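Local coordinates for protein nicotinate-nucleotide pyrophosphorylase (Francisella tularensis subsp. tularensis, PDB 3TQV) that probably makes nicotinate ribonucleotide from quinolinate and phosphoribosyl pyrophosphate, releasing carbon dioxide and diphosphate, on the route to NAD, at residues B[118-123]-B[154-159]; B[204-209]-B[223-228]. All blocks are in the same frame, centred on the assembly; numbering follows the deposited sequence.

In the fold
Following the chain from its N terminus, contact 1 comes first: the long helix 100-130 runs out through 118-123, and the chain passes strand 137-139 and the predicted substrate-binding run Thr-141 to Lys-143 before helix 149-159 returns and packs back on it. That loop is closed before contact 2 opens, so the two neither nest nor cross. Contact 2 closes the beta-alpha-beta unit of strand 200-205, helix 208-216 and strand 221-225 within the parallel sheet. The centres of contacts 1 and 2 lie about 28 Å apart. Contact 1 is a buried helix pair near the centre of the chain, while contact 2 sits far out, at the ends of barrel strands beside the predicted substrate pocket.

Contact 1: B[118-123]-B[154-159]; sequences SGTATV and YAVRCG
Thr-120 and Ala-121 of helix 100-130 meet Ala-155, Val-156 and Gly-159 of helix 149-159 in a close helix-helix crossing built from small residues. The local axes come within 7.3 Å at 45°, and no hydrogen bond joins the two segments. This pair belongs to the part of the phosphoribosyltransferase where the long helix runs into the alpha/beta barrel region. Thr-120 carries one end of the crossing. Its OG1 lies beside its own backbone N (chi1 -70°), which turns the methyl CG2 opposite that N and out across the interface, where CG2 rests on Ala-155 CB at 3.4 Å. The same methyl meets Val-156 CG2 at 3.9 Å; although the Val-156 side chain sets off away from the long helix, this branch still reaches it, and the valine also touches Ile-272 and Thr-273 of helix 271-274. The hydroxyl of Thr-120 is not left bare in the apolar seam, because OG1 is hydrogen-bonded to Gln-152 OE1 a little earlier on the partner helix. Next comes Ala-121, whose CB lies 3.5 Å from Ala-155 O and 4.2 Å from Cys-158 CB, so the methyl sits between two residues three apart on the partner helix. Gly-159 brings the backbones together: with no side chain in the way, its CA stands 4.4 Å from Ala-121 CA. On the side of segment 118-123 turned from the crossing, Thr-122 OG1 accepts from Ile-57 N and donates to Ser-118 O, which Thr-122 N also reaches from the other face of the carbonyl plane. Back at the interface, the CA-H of Gly-159 points at Ala-121 O, with 3.6 Å between CA and O.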
loop_
_atom_site.group_PDB
_atom_site.type_symbol
_atom_site.label_atom_id
_atom_site.label_comp_id
_atom_site.label_asym_id
_atom_site.label_seq_id
_atom_site.Cartn_x
_atom_site.Cartn_y
_atom_site.Cartn_z
ATOM N N SER B 118 2.837 -5.223 8.994
ATOM C CA SER B 118 4.046 -5.238 9.801
ATOM C C SER B 118 4.973 -4.196 9.218
ATOM O O SER B 118 5.765 -3.578 9.930
ATOM C CB SER B 118 4.713 -6.609 9.768
ATOM O OG SER B 118 3.845 -7.609 10.249
ATOM N N GLY B 119 4.873 -4.003 7.910
ATOM C CA GLY B 119 5.640 -2.966 7.259
ATOM C C GLY B 119 5.292 -1.632 7.888
ATOM O O GLY B 119 6.155 -0.938 8.444
ATOM N N THR B 120 4.013 -1.281 7.799
ATOM C CA THR B 120 3.523 -0.066 8.406
ATOM C C THR B 120 3.916 0.065 9.869
ATOM O O THR B 120 4.359 1.131 10.289
ATOM C CB THR B 120 2.012 0.086 8.249
ATOM O OG1 THR B 120 1.716 0.348 6.876
ATOM C CG2 THR B 120 1.493 1.264 9.101
ATOM N N ALA B 121 3.767 -1.000 10.649
ATOM C CA ALA B 121 4.096 -0.919 12.081
ATOM C C ALA B 121 5.578 -0.651 12.277
ATOM O O ALA B 121 5.965 0.185 13.083
ATOM C CB ALA B 121 3.675 -2.180 12.821
ATOM N N THR B 122 6.404 -1.353 11.514
ATOM C CA THR B 122 7.859 -1.211 11.584
ATOM C C THR B 122 8.373 0.191 11.192
ATOM O O THR B 122 9.323 0.704 11.796
ATOM C CB THR B 122 8.537 -2.311 10.727
ATOM O OG1 THR B 122 8.041 -3.595 11.141
ATOM C CG2 THR B 122 10.069 -2.265 10.834
ATOM N N VAL B 123 7.750 0.821 10.199
ATOM C CA VAL B 123 8.101 2.205 9.871
ATOM C C VAL B 123 7.861 3.091 11.086
ATOM O O VAL B 123 8.680 3.930 11.454
ATOM C CB VAL B 123 7.191 2.792 8.776
ATOM C CG1 VAL B 123 7.746 4.125 8.319
ATOM C CG2 VAL B 123 7.044 1.831 7.635
ATOM N N TYR B 154 -4.437 0.894 13.063
ATOM C CA TYR B 154 -4.051 -0.182 13.957
ATOM C C TYR B 154 -2.537 -0.464 13.870
ATOM O O TYR B 154 -1.849 -0.542 14.891
ATOM C CB TYR B 154 -4.887 -1.443 13.667
ATOM C CG TYR B 154 -4.532 -2.617 14.528
ATOM C CD1 TYR B 154 -4.804 -2.611 15.887
ATOM C CD2 TYR B 154 -3.906 -3.739 13.986
ATOM C CE1 TYR B 154 -4.464 -3.678 16.683
ATOM C CE2 TYR B 154 -3.565 -4.823 14.779
ATOM C CZ TYR B 154 -3.845 -4.783 16.130
ATOM O OH TYR B 154 -3.508 -5.857 16.936
ATOM N N ALA B 155 -2.011 -0.604 12.658
ATOM C CA ALA B 155 -0.583 -0.848 12.499
ATOM C C ALA B 155 0.212 0.249 13.176
ATOM O O ALA B 155 1.194 -0.008 13.858
ATOM C CB ALA B 155 -0.210 -0.933 11.027
ATOM N N VAL B 156 -0.215 1.484 12.984
ATOM C CA VAL B 156 0.540 2.599 13.519
ATOM C C VAL B 156 0.553 2.530 15.045
ATOM O O VAL B 156 1.598 2.704 15.674
ATOM C CB VAL B 156 0.004 3.954 13.007
ATOM C CG1 VAL B 156 0.606 5.085 13.793
ATOM C CG2 VAL B 156 0.313 4.119 11.513
ATOM N N ARG B 157 -0.603 2.260 15.643
ATOM C CA ARG B 157 -0.659 2.019 17.075
ATOM C C ARG B 157 0.265 0.861 17.441
ATOM O O ARG B 157 1.056 0.977 18.375
ATOM C CB ARG B 157 -2.091 1.747 17.526
ATOM C CG ARG B 157 -2.955 3.003 17.637
ATOM C CD ARG B 157 -2.549 3.854 18.829
ATOM N NE ARG B 157 -2.476 3.022 20.016
ATOM C CZ ARG B 157 -1.412 2.928 20.805
ATOM N NH1 ARG B 157 -0.322 3.646 20.550
ATOM N NH2 ARG B 157 -1.448 2.120 21.858
ATOM N N CYS B 158 0.189 -0.238 16.690
ATOM C CA CYS B 158 1.037 -1.401 16.947
ATOM C C CYS B 158 2.525 -1.051 17.040
ATOM O O CYS B 158 3.293 -1.727 17.737
ATOM C CB CYS B 158 0.818 -2.490 15.895
ATOM S SG CYS B 158 -0.669 -3.459 16.170
ATOM N N GLY B 159 2.921 0.010 16.345
ATOM C CA GLY B 159 4.320 0.384 16.258
ATOM C C GLY B 159 4.771 1.484 17.201
ATOM O O GLY B 159 5.951 1.807 17.247
#

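Contact 2: B[204-209]-B[223-228]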
loop_
_atom_site.group_PDB
_atom_site.type_symbol
_atom_site.label_atom_id
_atom_site.label_comp_id
_atom_site.label_asym_id
_atom_site.label_seq_id
_atom_site.Cartn_x
_atom_site.Cartn_y
_atom_site.Cartn_z
ATOM N N GLU B 204 -5.476 24.124 11.069
ATOM C CA GLU B 204 -4.153 24.253 10.461
ATOM C C GLU B 204 -3.821 25.719 10.204
ATOM O O GLU B 204 -4.706 26.520 9.924
ATOM C CB GLU B 204 -4.043 23.461 9.164
ATOM C CG GLU B 204 -2.637 23.468 8.607
ATOM C CD GLU B 204 -2.424 22.415 7.539
ATOM O OE1 GLU B 204 -3.420 21.830 7.057
ATOM O OE2 GLU B 204 -1.248 22.173 7.191
ATOM N N VAL B 205 -2.537 26.050 10.307
ATOM C CA VAL B 205 -2.055 27.412 10.159
ATOM C C VAL B 205 -0.767 27.423 9.332
ATOM O O VAL B 205 -0.070 26.420 9.251
ATOM C CB VAL B 205 -1.769 28.034 11.541
ATOM C CG1 VAL B 205 -3.002 27.943 12.433
ATOM C CG2 VAL B 205 -0.576 27.336 12.212
ATOM N N THR B 206 -0.444 28.560 8.726
ATOM C CA THR B 206 0.868 28.723 8.111
ATOM C C THR B 206 1.693 29.786 8.845
ATOM O O THR B 206 2.895 29.918 8.614
ATOM C CB THR B 206 0.756 29.088 6.605
ATOM O OG1 THR B 206 -0.416 29.887 6.389
ATOM C CG2 THR B 206 0.678 27.826 5.747
ATOM N N ASN B 207 1.030 30.523 9.733
ATOM C CA ASN B 207 1.611 31.681 10.397
ATOM C C ASN B 207 1.574 31.612 11.908
ATOM O O ASN B 207 0.695 30.990 12.494
ATOM C CB ASN B 207 0.834 32.944 10.029
ATOM C CG ASN B 207 1.134 33.425 8.649
ATOM O OD1 ASN B 207 0.278 34.023 7.994
ATOM N ND2 ASN B 207 2.351 33.176 8.184
ATOM N N LEU B 208 2.501 32.316 12.538
ATOM C CA LEU B 208 2.395 32.586 13.956
ATOM C C LEU B 208 1.162 33.441 14.237
ATOM O O LEU B 208 0.504 33.263 15.264
ATOM C CB LEU B 208 3.640 33.299 14.462
ATOM C CG LEU B 208 4.932 32.508 14.344
ATOM C CD1 LEU B 208 6.106 33.420 14.645
ATOM C CD2 LEU B 208 4.883 31.317 15.285
ATOM N N ASP B 209 0.848 34.368 13.335
ATOM C CA ASP B 209 -0.354 35.176 13.508
ATOM C C ASP B 209 -1.626 34.343 13.450
ATOM O O ASP B 209 -2.527 34.544 14.250
ATOM C CB ASP B 209 -0.462 36.307 12.479
ATOM C CG ASP B 209 -1.753 37.092 12.637
ATOM O OD1 ASP B 209 -1.710 38.181 13.240
ATOM O OD2 ASP B 209 -2.813 36.604 12.195
HETATM N N MSE B 223 -2.351 22.641 14.072
HETATM C CA MSE B 223 -1.364 22.021 13.211
HETATM C C MSE B 223 -0.485 23.114 12.629
HETATM O O MSE B 223 -0.985 24.114 12.108
HETATM C CB MSE B 223 -2.046 21.200 12.123
HETATM C CG MSE B 223 -1.107 20.522 11.138
HETATM SE SE MSE B 223 -2.090 19.370 9.894
HETATM C CE MSE B 223 -1.079 19.673 8.241
ATOM N N LEU B 224 0.828 22.940 12.757
ATOM C CA LEU B 224 1.777 23.894 12.191
ATOM C C LEU B 224 2.237 23.436 10.821
ATOM O O LEU B 224 3.018 22.495 10.706
ATOM C CB LEU B 224 2.988 24.067 13.098
ATOM C CG LEU B 224 2.656 24.383 14.544
ATOM C CD1 LEU B 224 3.948 24.467 15.373
ATOM C CD2 LEU B 224 1.803 25.661 14.650
ATOM N N ASP B 225 1.757 24.109 9.784
ATOM C CA ASP B 225 2.120 23.750 8.426
ATOM C C ASP B 225 3.429 24.406 8.011
ATOM O O ASP B 225 3.498 25.628 7.853
ATOM C CB ASP B 225 1.000 24.134 7.459
ATOM C CG ASP B 225 1.306 23.747 6.033
ATOM O OD1 ASP B 225 2.430 24.036 5.557
ATOM O OD2 ASP B 225 0.422 23.150 5.386
ATOM N N ASN B 226 4.459 23.578 7.858
ATOM C CA ASN B 226 5.758 23.976 7.302
ATOM C C ASN B 226 6.534 25.107 7.990
ATOM O O ASN B 226 7.238 25.855 7.323
ATOM C CB ASN B 226 5.615 24.286 5.815
ATOM C CG ASN B 226 5.408 23.036 4.983
ATOM O OD1 ASN B 226 4.464 22.945 4.191
ATOM N ND2 ASN B 226 6.296 22.056 5.163
ATOM N N PHE B 227 6.412 25.226 9.309
ATOM C CA PHE B 227 7.163 26.234 10.047
ATOM C C PHE B 227 8.655 25.946 10.066
ATOM O O PHE B 227 9.094 24.793 10.060
ATOM C CB PHE B 227 6.692 26.334 11.494
ATOM C CG PHE B 227 5.406 27.070 11.664
ATOM C CD1 PHE B 227 4.441 27.047 10.671
ATOM C CD2 PHE B 227 5.162 27.804 12.825
ATOM C CE1 PHE B 227 3.256 27.729 10.840
ATOM C CE2 PHE B 227 3.986 28.488 12.990
ATOM C CZ PHE B 227 3.033 28.453 11.998
ATOM N N SER B 228 9.434 27.014 10.109
ATOM C CA SER B 228 10.864 26.896 10.296
ATOM C C SER B 228 11.083 26.360 11.689
ATOM O O SER B 228 10.180 26.413 12.520
ATOM C CB SER B 228 11.522 28.268 10.176
ATOM O OG SER B 228 10.916 29.190 11.063
#
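Val-205 and Asp-225 join neighbouring parallel strands at the end of a beta-alpha-beta unit in the barrel. Val-205 N donates to Met-223 O at 3.1 Å, and Asp-225 N to Val-205 O at 3.0 Å, so both backbone groups of the valine are used on this one neighbour. The flanking residues bond outward: Glu-204 pairs with Ile-174, and Leu-224 with Glu-246 and Ser-248, which carries the sheet on to either side. Beyond the strand end, Thr-206 N finds Glu-210 OE1, and Ser-228 OG caps the next helix at Asp-231 N. Phe-227, just past strand 221-225, packs its ring against Val-205 and Leu-208. Its CZ lies 3.8 Å from Val-205 CG2 and its CE2 3.8 Å from Leu-208 CD2, both approaching obliquely, while Leu-224 CB sits over the middle of one ring face. On the other side of the sheet Glu-204, extended with CG anti to its backbone N (chi1 -174°), runs alongside selenomethionine Met-223. Its side chain lies at a slant to that of Asp-225, the carboxylate planes 30° apart, with Glu-204 OE2 modelled 2.6 Å from Asp-225 OD2. Both acids are predicted substrate ligands, and Lys-175 and Ser-248 of the same predicted site lie nearby. The bonds from Val-205 N and Asp-225 N hold the strand ends in register, which places both predicted ligands on one rim of the pocket.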